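Local coordinates for MIX1 (Leishmania major, PDB 3HA4), which is of unknown biochemical function but forms homodimers and probably acts as an all-helical, TPR-like scaffold for protein-protein interactions, at residues A[36-39]-A[40-44]; A[55-58]-A[59-62]; A[80-84]-A[85-89]. All blocks are in the same frame, centred on the assembly; numbering follows the deposited sequence.

In the fold
All three contacts are local, made between neighbouring turns of an all-helical, TPR-like chain. They come in series. Contact 1 lies on helix 34-42 and contact 2 on helix 54-64, the next helix along. Contact 3 joins the end of helix 70-81 to the start of helix 84-90. The centres of contacts 1 and 2 are about 12 Å apart, and their side chains pack together through Leu37, Arg40 and Met57. Contact 3 has its centre about 17 Å from each of the others. Contacts 1 and 3 both reach the second subunit, whereas contact 2 stays within its own chain. The set thus spans helix pairing and the homodimer interface.

Contact 1 (A[36-39]-A[40-44]); sequences LLHQ and RVVLL
This contact takes up most of helix 34-42 and the residues just after it, in the all-helical, TPR-like fold of MIX1, and its side chains meet one turn apart, at Leu36 with Arg40 and His38 with Val42. Leu36 packs against one face of the Arg40 guanidinium: Leu36 CD2 sits over the centre, 3.6 Å from Arg40 CZ, while CD1 comes up to NE. The Arg40 chain, extended from CG to NE, runs past the Leu36 carbonyl to the leucine. This contact is apolar on the leucine side and uses the face of the guanidinium, not its N-H groups.

On another side of the helix, one methyl of Val42 rests on the His38 imidazole. Val42 CG2 is 3.9 Å from the centroid of the His38 ring, over the face but displaced toward the rim, with CE1 the nearest ring atom. This is a CH-pi contact. The His38 ring leaves CB anti to the backbone N (chi1 171°), which swings it toward the following turn. Trp34 meets the same ring from the preceding turn. His38 and Val42 also pack on the second subunit, on its Ile128 and Gln77 respectively.

The backbone is helical beneath these pairs. Arg40 N bonds to Leu36 O at 2.9 Å, and Val42 N bonds to His38 O at 3.1 Å. The following bond, from Leu43 N to Gln39 O, is weak. Leu37 and Val41 are buried and pack on Ile71 and Leu75 of helix 70-81. Between them, Val41 N donates to Leu37 O at 3.1 Å, and Val41 CG2, set beside its own backbone N, lies 3.2 Å from Leu37 O.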
ATOM      1  N   LEU A  36      -7.423  10.169   2.133  1.00 40.21           N
ATOM      2  CA  LEU A  36      -7.774   9.938   3.514  1.00 31.84           C
ATOM      3  C   LEU A  36      -8.265   8.519   3.744  1.00 32.72           C
ATOM      4  O   LEU A  36      -8.059   7.953   4.774  1.00 28.86           O
ATOM      5  CB  LEU A  36      -8.777  10.978   3.993  1.00 26.39           C
ATOM      6  CG  LEU A  36      -9.506  10.662   5.290  1.00 35.58           C
ATOM      7  CD1 LEU A  36      -8.764  10.993   6.533  1.00 28.87           C
ATOM      8  CD2 LEU A  36     -10.862  11.194   5.337  1.00 30.67           C
ATOM      9  N   LEU A  37      -8.906   7.970   2.733  1.00 25.28           N
ATOM     10  CA  LEU A  37      -9.351   6.602   2.688  1.00 25.22           C
ATOM     11  C   LEU A  37      -8.201   5.638   2.663  1.00 26.09           C
ATOM     12  O   LEU A  37      -8.208   4.649   3.329  1.00 29.44           O
ATOM     13  CB  LEU A  37     -10.241   6.404   1.480  1.00 25.81           C
ATOM     14  CG  LEU A  37     -10.927   5.070   1.301  1.00 28.55           C
ATOM     15  CD1 LEU A  37     -11.703   4.694   2.480  1.00 25.20           C
ATOM     16  CD2 LEU A  37     -11.749   5.018   0.091  1.00 26.17           C
ATOM     17  N   HIS A  38      -7.190   5.950   1.893  1.00 26.24           N
ATOM     18  CA  HIS A  38      -6.006   5.161   1.883  1.00 27.10           C
ATOM     19  C   HIS A  38      -5.329   5.228   3.228  1.00 26.66           C
ATOM     20  O   HIS A  38      -4.885   4.257   3.738  1.00 25.55           O
ATOM     21  CB  HIS A  38      -5.083   5.620   0.781  1.00 27.02           C
ATOM     22  CG  HIS A  38      -3.736   4.993   0.832  1.00 26.98           C
ATOM     23  ND1 HIS A  38      -2.722   5.485   1.605  1.00 26.06           N
ATOM     24  CD2 HIS A  38      -3.235   3.910   0.211  1.00 29.27           C
ATOM     25  CE1 HIS A  38      -1.656   4.736   1.459  1.00 27.59           C
ATOM     26  NE2 HIS A  38      -1.941   3.775   0.617  1.00 25.84           N
ATOM     27  N   GLN A  39      -5.276   6.399   3.799  1.00 26.10           N
ATOM     28  CA  GLN A  39      -4.721   6.611   5.129  1.00 26.47           C
ATOM     29  C   GLN A  39      -5.484   5.851   6.231  1.00 30.31           C
ATOM     30  O   GLN A  39      -4.879   5.325   7.170  1.00 27.65           O
ATOM     31  CB  GLN A  39      -4.641   8.103   5.437  1.00 26.57           C
ATOM     32  CG  GLN A  39      -4.017   8.445   6.774  1.00 31.44           C
ATOM     33  CD  GLN A  39      -4.039   9.944   7.044  1.00 33.00           C
ATOM     34  OE1 GLN A  39      -2.999  10.571   7.244  1.00 40.70           O
ATOM     35  NE2 GLN A  39      -5.230  10.525   7.025  1.00 40.18           N
ATOM     36  N   ARG A  40      -6.782   5.731   6.091  1.00 27.53           N
ATOM     37  CA  ARG A  40      -7.581   5.027   7.049  1.00 29.19           C
ATOM     38  C   ARG A  40      -7.386   3.544   6.968  1.00 31.04           C
ATOM     39  O   ARG A  40      -7.415   2.845   7.937  1.00 35.50           O
ATOM     40  CB  ARG A  40      -9.022   5.363   6.808  1.00 27.82           C
ATOM     41  CG  ARG A  40      -9.511   6.384   7.702  1.00 40.40           C
ATOM     42  CD  ARG A  40     -10.750   7.042   7.283  1.00 24.11           C
ATOM     43  NE  ARG A  40     -10.838   8.298   7.986  1.00 30.92           N
ATOM     44  CZ  ARG A  40     -11.916   9.057   8.068  1.00 44.29           C
ATOM     45  NH1 ARG A  40     -13.026   8.697   7.480  1.00 38.83           N
ATOM     46  NH2 ARG A  40     -11.881  10.175   8.739  1.00 49.10           N
ATOM     47  N   VAL A  41      -7.177   3.074   5.771  1.00 33.00           N
ATOM     48  CA  VAL A  41      -7.006   1.669   5.518  1.00 26.04           C
ATOM     49  C   VAL A  41      -5.641   1.202   5.955  1.00 33.02           C
ATOM     50  O   VAL A  41      -5.462   0.092   6.353  1.00 26.67           O
ATOM     51  CB  VAL A  41      -7.209   1.363   4.041  1.00 42.35           C
ATOM     52  CG1 VAL A  41      -6.686   0.032   3.697  1.00 25.82           C
ATOM     53  CG2 VAL A  41      -8.633   1.459   3.682  1.00 25.76           C
ATOM     54  N   VAL A  42      -4.684   2.097   5.898  1.00 31.34           N
ATOM     55  CA  VAL A  42      -3.336   1.784   6.264  1.00 31.03           C
ATOM     56  C   VAL A  42      -3.099   1.689   7.755  1.00 29.77           C
ATOM     57  O   VAL A  42      -2.147   1.106   8.169  1.00 38.78           O
ATOM     58  CB  VAL A  42      -2.369   2.756   5.652  1.00 32.58           C
ATOM     59  CG1 VAL A  42      -1.082   2.605   6.250  1.00 26.89           C
ATOM     60  CG2 VAL A  42      -2.267   2.541   4.232  1.00 26.48           C
ATOM     61  N   LEU A  43      -3.986   2.264   8.523  1.00 37.86           N
ATOM     62  CA  LEU A  43      -3.952   2.244   9.952  1.00 40.21           C
ATOM     63  C   LEU A  43      -4.342   0.885  10.445  1.00 46.70           C
ATOM     64  O   LEU A  43      -4.020   0.508  11.522  1.00 47.08           O
ATOM     65  CB  LEU A  43      -4.980   3.223  10.446  1.00 32.04           C
ATOM     66  CG  LEU A  43      -4.819   4.427  11.341  1.00 42.61           C
ATOM     67  CD1 LEU A  43      -3.487   5.007  11.428  1.00 28.94           C
ATOM     68  CD2 LEU A  43      -5.782   5.394  10.882  1.00 42.15           C
ATOM     69  N   LEU A  44      -5.053   0.142   9.635  1.00 41.90           N
ATOM     70  CA  LEU A  44      -5.611  -1.098  10.079  1.00 48.72           C
ATOM     71  C   LEU A  44      -4.600  -2.160  10.399  1.00 48.67           C
ATOM     72  O   LEU A  44      -4.750  -2.852  11.353  1.00 55.76           O
ATOM     73  CB  LEU A  44      -6.600  -1.637   9.068  1.00 40.36           C
ATOM     74  CG  LEU A  44      -7.928  -0.955   8.934  1.00 42.85           C
ATOM     75  CD1 LEU A  44      -8.565  -1.424   7.705  1.00 36.51           C
ATOM     76  CD2 LEU A  44      -8.715  -1.321  10.054  1.00 31.47           C
TER

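Contact 2 (A[55-58]-A[59-62]); sequences ALMW and EQTK
Lys62 lays its aliphatic chain over one face of the Trp58 indole. Lys62 CG is 3.6 Å from the centroid of the Trp58 six-membered ring, 23° off the ring normal, in a CH-pi contact. From there CD and CE run toward the pyrrole side, and Lys62 CE comes within 3.4 Å of Trp58 NE1. The chain bends about its CG-CD bond (chi3 -77°), which carries NZ to its acidic partners. One of these is Glu59: Lys62 NZ is 3.3 Å from Glu59 OE2, a salt bridge. The other is Glu100 of helix 94-109, whose OE1 also accepts the Trp58 NE1 hydrogen bond. One carboxylate oxygen therefore holds both the indole and the ammonium, which would tend to hold the ring in one rotation. The indole itself is buried against Met97 and Val101 of that helix.

A water links Glu59 OE2 to Ala55 O, donating to both. That carbonyl also takes the Glu59 N-H.

Leu56 and Gln60 form a second pair one turn apart. Both leucine methyls touch the amide end of Gln60, with Leu56 CD2 3.6 Å from Gln60 NE2. The extended glutamine chain passes close over Leu56 O, which accepts from Gln60 N at 2.7 Å. Trp58 O takes Lys62 N in a straight bond of 3.0 Å. Met57 packs on Leu37 and Arg40 of helix 34-42. These i to i+4 contacts are those of an alpha-helix; helix 54-64 packs Met57, Trp58 and Thr61 on neighbouring helices and leaves Ala55, Leu56 and Glu59 exposed, as in a TPR-like helical array.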
ATOM      1  N   ALA A  55     -15.675  -3.028   6.155  1.00 27.17           N
ATOM      2  CA  ALA A  55     -16.704  -3.303   5.166  1.00 27.46           C
ATOM      3  C   ALA A  55     -17.112  -2.020   4.455  1.00 27.90           C
ATOM      4  O   ALA A  55     -17.195  -1.971   3.233  1.00 34.58           O
ATOM      5  CB  ALA A  55     -17.923  -3.949   5.830  1.00 30.77           C
ATOM      6  N   LEU A  56     -17.364  -0.982   5.243  1.00 32.07           N
ATOM      7  CA  LEU A  56     -17.800   0.308   4.720  1.00 37.60           C
ATOM      8  C   LEU A  56     -16.681   0.953   3.909  1.00 37.25           C
ATOM      9  O   LEU A  56     -16.913   1.517   2.832  1.00 30.92           O
ATOM     10  CB  LEU A  56     -18.230   1.212   5.876  1.00 26.87           C
ATOM     11  CG  LEU A  56     -18.772   2.647   5.723  1.00 58.29           C
ATOM     12  CD1 LEU A  56     -17.789   3.672   6.273  1.00 46.64           C
ATOM     13  CD2 LEU A  56     -19.225   3.006   4.299  1.00 35.50           C
ATOM     14  N   MET A  57     -15.462   0.856   4.431  1.00 25.99           N
ATOM     15  CA  MET A  57     -14.312   1.409   3.752  1.00 25.18           C
ATOM     16  C   MET A  57     -14.063   0.663   2.439  1.00 29.83           C
ATOM     17  O   MET A  57     -13.725   1.285   1.442  1.00 25.10           O
ATOM     18  CB  MET A  57     -13.083   1.402   4.656  1.00 27.35           C
ATOM     19  CG  MET A  57     -12.986   2.648   5.516  1.00 33.02           C
ATOM     20  SD  MET A  57     -11.427   2.762   6.412  1.00 36.69           S
ATOM     21  CE  MET A  57     -11.582   1.379   7.544  1.00 26.35           C
ATOM     22  N   TRP A  58     -14.256  -0.658   2.447  1.00 24.95           N
ATOM     23  CA  TRP A  58     -14.104  -1.476   1.257  1.00 26.16           C
ATOM     24  C   TRP A  58     -15.179  -1.108   0.247  1.00 26.70           C
ATOM     25  O   TRP A  58     -14.901  -0.906  -0.941  1.00 29.03           O
ATOM     26  CB  TRP A  58     -14.188  -2.973   1.595  1.00 24.81           C
ATOM     27  CG  TRP A  58     -14.248  -3.828   0.351  1.00 25.59           C
ATOM     28  CD1 TRP A  58     -15.134  -4.835   0.075  1.00 25.13           C
ATOM     29  CD2 TRP A  58     -13.410  -3.707  -0.802  1.00 25.03           C
ATOM     30  NE1 TRP A  58     -14.884  -5.359  -1.172  1.00 28.30           N
ATOM     31  CE2 TRP A  58     -13.831  -4.683  -1.732  1.00 27.77           C
ATOM     32  CE3 TRP A  58     -12.337  -2.873  -1.135  1.00 25.12           C
ATOM     33  CZ2 TRP A  58     -13.214  -4.850  -2.964  1.00 24.45           C
ATOM     34  CZ3 TRP A  58     -11.728  -3.036  -2.373  1.00 24.07           C
ATOM     35  CH2 TRP A  58     -12.170  -4.014  -3.269  1.00 25.31           C
ATOM     36  N   GLU A  59     -16.407  -1.013   0.744  1.00 25.27           N
ATOM     37  CA  GLU A  59     -17.562  -0.594  -0.045  1.00 25.66           C
ATOM     38  C   GLU A  59     -17.357   0.776  -0.659  1.00 25.68           C
ATOM     39  O   GLU A  59     -17.717   1.014  -1.806  1.00 29.04           O
ATOM     40  CB  GLU A  59     -18.816  -0.583   0.826  1.00 30.13           C
ATOM     41  CG  GLU A  59     -20.082  -0.561   0.011  1.00 57.17           C
ATOM     42  CD  GLU A  59     -20.026  -1.571  -1.112  1.00 90.28           C
ATOM     43  OE1 GLU A  59     -20.147  -1.150  -2.290  1.00 61.87           O
ATOM     44  OE2 GLU A  59     -19.832  -2.777  -0.806  1.00 59.82           O
ATOM     45  N   GLN A  60     -16.753   1.680   0.103  1.00 26.26           N
ATOM     46  CA  GLN A  60     -16.420   2.986  -0.447  1.00 26.14           C
ATOM     47  C   GLN A  60     -15.421   2.893  -1.589  1.00 25.82           C
ATOM     48  O   GLN A  60     -15.510   3.671  -2.543  1.00 25.28           O
ATOM     49  CB  GLN A  60     -15.924   3.952   0.634  1.00 26.33           C
ATOM     50  CG  GLN A  60     -16.973   4.244   1.692  1.00 27.62           C
ATOM     51  CD  GLN A  60     -16.431   5.016   2.880  1.00 38.29           C
ATOM     52  OE1 GLN A  60     -15.302   4.811   3.306  1.00 31.03           O
ATOM     53  NE2 GLN A  60     -17.245   5.910   3.421  1.00 33.98           N
ATOM     54  N   THR A  61     -14.470   1.957  -1.518  1.00 27.19           N
ATOM     55  CA  THR A  61     -13.470   1.915  -2.570  1.00 29.15           C
ATOM     56  C   THR A  61     -14.008   1.255  -3.845  1.00 25.16           C
ATOM     57  O   THR A  61     -13.742   1.737  -4.931  1.00 25.09           O
ATOM     58  CB  THR A  61     -12.096   1.347  -2.127  1.00 26.98           C
ATOM     59  OG1 THR A  61     -11.952  -0.001  -2.581  1.00 52.03           O
ATOM     60  CG2 THR A  61     -11.940   1.405  -0.641  1.00 24.90           C
ATOM     61  N   LYS A  62     -14.791   0.189  -3.710  1.00 25.32           N
ATOM     62  CA  LYS A  62     -15.422  -0.420  -4.877  1.00 25.50           C
ATOM     63  C   LYS A  62     -16.297   0.593  -5.597  1.00 25.35           C
ATOM     64  O   LYS A  62     -16.387   0.605  -6.824  1.00 29.92           O
ATOM     65  CB  LYS A  62     -16.319  -1.585  -4.469  1.00 25.72           C
ATOM     66  CG  LYS A  62     -15.609  -2.778  -3.920  1.00 35.52           C
ATOM     67  CD  LYS A  62     -16.559  -3.963  -3.887  1.00 39.21           C
ATOM     68  CE  LYS A  62     -17.533  -3.853  -2.720  1.00 53.09           C
ATOM     69  NZ  LYS A  62     -18.247  -5.142  -2.454  1.00 51.35           N
TER
HETATM   70  O   HOH W   1     -18.222  -4.140   1.642  1.00 46.69           O

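Contact 3 (A[80-84]-A[85-89]); sequences KYSSG and KYLQT
This is a surface contact at a helix-to-helix junction, where helix 70-81 ends and helix 84-90 begins almost at once. Ser83 meets Tyr86 across the break. Ser83 OG accepts the backbone N-H of Tyr86 at 3.1 Å, and the bond is nearly straight at 170°. The hydroxyl is placed for this by a chi1 of 90°, which sets OG between the serine's own N and carbonyl carbon. Tyr86 CB lies close by, 3.4 Å from Ser83 OG.

Ser83 is the N-cap of helix 84-90, and its side chain serves an N-H of the first turn that has no earlier helical carbonyl to use. Its backbone carbonyl starts the regular pattern: Ser83 O takes Leu87 N at 3.0 Å. Gly84 O then takes Gln88 N at 2.9 Å. Ser82, the residue before the cap, is the first to leave helical backbone angles after helix 70-81. Ser82 and Ser83 are both extended, and the chain turns into the new helix through them.

The Ser82 side chain fits between Tyr86 and Leu87. Ser82 CB is 3.7 Å from Leu87 CD2, and Ser82 OG approaches the Tyr86 ring obliquely near CD2 and CE2. That hydroxyl also makes a weak hydrogen bond back to Val78 O in the preceding helix. The tyrosine ring also packs on Pro51 and meets Tyr90 edge-to-face. Before the break, Lys80 forms a salt bridge with Asp135, and Tyr81 packs on Glu46 of the second subunit. One turn into the new helix, Lys85 O accepts from both Thr89 N and Thr89 OG1, which reach it from opposite faces of its plane; Thr89 OG1 is 2.9 Å from Lys85 O.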
ATOM      1  N   LYS A  80      -4.417 -11.071   4.425  1.00 35.83           N
ATOM      2  CA  LYS A  80      -3.257 -11.946   4.606  1.00 38.13           C
ATOM      3  C   LYS A  80      -2.841 -12.123   6.073  1.00 54.16           C
ATOM      4  O   LYS A  80      -2.797 -13.237   6.600  1.00 52.03           O
ATOM      5  CB  LYS A  80      -2.080 -11.358   3.839  1.00 37.56           C
ATOM      6  CG  LYS A  80      -0.993 -12.335   3.429  1.00 53.15           C
ATOM      7  CD  LYS A  80      -0.175 -11.727   2.284  1.00 27.95           C
ATOM      8  CE  LYS A  80       1.111 -12.470   2.050  1.00 39.10           C
ATOM      9  NZ  LYS A  80       1.906 -11.791   0.989  1.00 54.40           N
ATOM     10  N   TYR A  81      -2.538 -11.014   6.731  1.00 41.12           N
ATOM     11  CA  TYR A  81      -1.869 -11.075   8.026  1.00 66.14           C
ATOM     12  C   TYR A  81      -2.763 -10.985   9.259  1.00 67.96           C
ATOM     13  O   TYR A  81      -2.302 -11.235  10.365  1.00 72.97           O
ATOM     14  CB  TYR A  81      -0.751 -10.035   8.093  1.00 44.87           C
ATOM     15  CG  TYR A  81       0.272 -10.253   7.012  1.00 43.61           C
ATOM     16  CD1 TYR A  81       0.983 -11.441   6.945  1.00 38.00           C
ATOM     17  CD2 TYR A  81       0.503  -9.289   6.041  1.00 39.14           C
ATOM     18  CE1 TYR A  81       1.914 -11.658   5.957  1.00 38.10           C
ATOM     19  CE2 TYR A  81       1.436  -9.493   5.041  1.00 35.81           C
ATOM     20  CZ  TYR A  81       2.137 -10.681   5.009  1.00 59.82           C
ATOM     21  OH  TYR A  81       3.064 -10.902   4.028  1.00 32.34           O
ATOM     22  N   SER A  82      -4.031 -10.637   9.081  1.00 32.92           N
ATOM     23  CA  SER A  82      -4.940 -10.628  10.217  1.00 42.76           C
ATOM     24  C   SER A  82      -5.332 -12.066  10.514  1.00 50.21           C
ATOM     25  O   SER A  82      -5.235 -12.934   9.648  1.00 52.57           O
ATOM     26  CB  SER A  82      -6.188  -9.769   9.957  1.00 35.61           C
ATOM     27  OG  SER A  82      -5.884  -8.379   9.943  1.00 34.78           O
ATOM     28  N   SER A  83      -5.772 -12.305  11.743  1.00 32.23           N
ATOM     29  CA  SER A  83      -6.168 -13.629  12.188  1.00 40.89           C
ATOM     30  C   SER A  83      -7.613 -13.883  11.793  1.00 44.59           C
ATOM     31  O   SER A  83      -8.396 -12.941  11.626  1.00 34.65           O
ATOM     32  CB  SER A  83      -6.053 -13.713  13.716  1.00 38.31           C
ATOM     33  OG  SER A  83      -7.280 -13.318  14.322  1.00 38.69           O
ATOM     34  N   GLY A  84      -7.975 -15.155  11.672  1.00 39.73           N
ATOM     35  CA  GLY A  84      -9.352 -15.527  11.389  1.00 32.77           C
ATOM     36  C   GLY A  84     -10.375 -14.897  12.320  1.00 38.08           C
ATOM     37  O   GLY A  84     -11.407 -14.389  11.874  1.00 43.96           O
ATOM     38  N   LYS A  85     -10.099 -14.928  13.620  1.00 42.10           N
ATOM     39  CA  LYS A  85     -11.044 -14.384  14.600  1.00 52.85           C
ATOM     40  C   LYS A  85     -11.251 -12.886  14.421  1.00 32.60           C
ATOM     41  O   LYS A  85     -12.378 -12.396  14.443  1.00 31.70           O
ATOM     42  CB  LYS A  85     -10.574 -14.656  16.031  1.00 61.59           C
ATOM     43  CG  LYS A  85     -11.078 -15.952  16.610  1.00 68.16           C
ATOM     44  CD  LYS A  85     -10.285 -17.128  16.098  1.00 69.18           C
ATOM     45  CE  LYS A  85     -10.390 -18.285  17.079  1.00109.44           C
ATOM     46  NZ  LYS A  85     -10.072 -17.854  18.477  1.00 83.77           N
ATOM     47  N   TYR A  86     -10.140 -12.175  14.265  1.00 36.48           N
ATOM     48  CA  TYR A  86     -10.153 -10.739  14.058  1.00 41.70           C
ATOM     49  C   TYR A  86     -11.020 -10.401  12.859  1.00 34.11           C
ATOM     50  O   TYR A  86     -11.932  -9.580  12.967  1.00 29.77           O
ATOM     51  CB  TYR A  86      -8.724 -10.238  13.863  1.00 36.27           C
ATOM     52  CG  TYR A  86      -8.588  -8.785  13.473  1.00 38.68           C
ATOM     53  CD1 TYR A  86      -8.245  -7.819  14.423  1.00 42.98           C
ATOM     54  CD2 TYR A  86      -8.758  -8.379  12.155  1.00 29.36           C
ATOM     55  CE1 TYR A  86      -8.094  -6.481  14.073  1.00 30.16           C
ATOM     56  CE2 TYR A  86      -8.616  -7.047  11.794  1.00 33.41           C
ATOM     57  CZ  TYR A  86      -8.283  -6.102  12.753  1.00 50.89           C
ATOM     58  OH  TYR A  86      -8.136  -4.783  12.380  1.00 29.23           O
ATOM     59  N   LEU A  87     -10.753 -11.058  11.728  1.00 45.79           N
ATOM     60  CA  LEU A  87     -11.521 -10.821  10.503  1.00 39.86           C
ATOM     61  C   LEU A  87     -13.003 -11.128  10.685  1.00 36.31           C
ATOM     62  O   LEU A  87     -13.861 -10.318  10.323  1.00 41.07           O
ATOM     63  CB  LEU A  87     -10.947 -11.612   9.321  1.00 35.35           C
ATOM     64  CG  LEU A  87      -9.566 -11.176   8.809  1.00 35.35           C
ATOM     65  CD1 LEU A  87      -9.141 -12.040   7.647  1.00 28.76           C
ATOM     66  CD2 LEU A  87      -9.552  -9.709   8.404  1.00 36.52           C
ATOM     67  N   GLN A  88     -13.309 -12.291  11.254  1.00 42.92           N
ATOM     68  CA  GLN A  88     -14.701 -12.651  11.538  1.00 51.79           C
ATOM     69  C   GLN A  88     -15.405 -11.716  12.539  1.00 39.70           C
ATOM     70  O   GLN A  88     -16.626 -11.579  12.502  1.00 37.64           O
ATOM     71  CB  GLN A  88     -14.809 -14.118  11.964  1.00 69.83           C
ATOM     72  CG  GLN A  88     -14.985 -15.062  10.781  1.00 72.05           C
ATOM     73  CD  GLN A  88     -14.092 -16.282  10.865  1.00 94.88           C
ATOM     74  OE1 GLN A  88     -13.632 -16.803   9.845  1.00102.09           O
ATOM     75  NE2 GLN A  88     -13.832 -16.742  12.085  1.00 94.40           N
ATOM     76  N   THR A  89     -14.676 -11.030  13.393  1.00 36.55           N
ATOM     77  CA  THR A  89     -15.253 -10.051  14.291  1.00 44.53           C
ATOM     78  C   THR A  89     -15.801  -8.844  13.558  1.00 38.95           C
ATOM     79  O   THR A  89     -16.845  -8.350  13.860  1.00 33.18           O
ATOM     80  CB  THR A  89     -14.199  -9.530  15.297  1.00 53.31           C
ATOM     81  OG1 THR A  89     -13.773 -10.566  16.167  1.00 45.21           O
ATOM     82  CG2 THR A  89     -14.755  -8.451  16.134  1.00 33.12           C
TER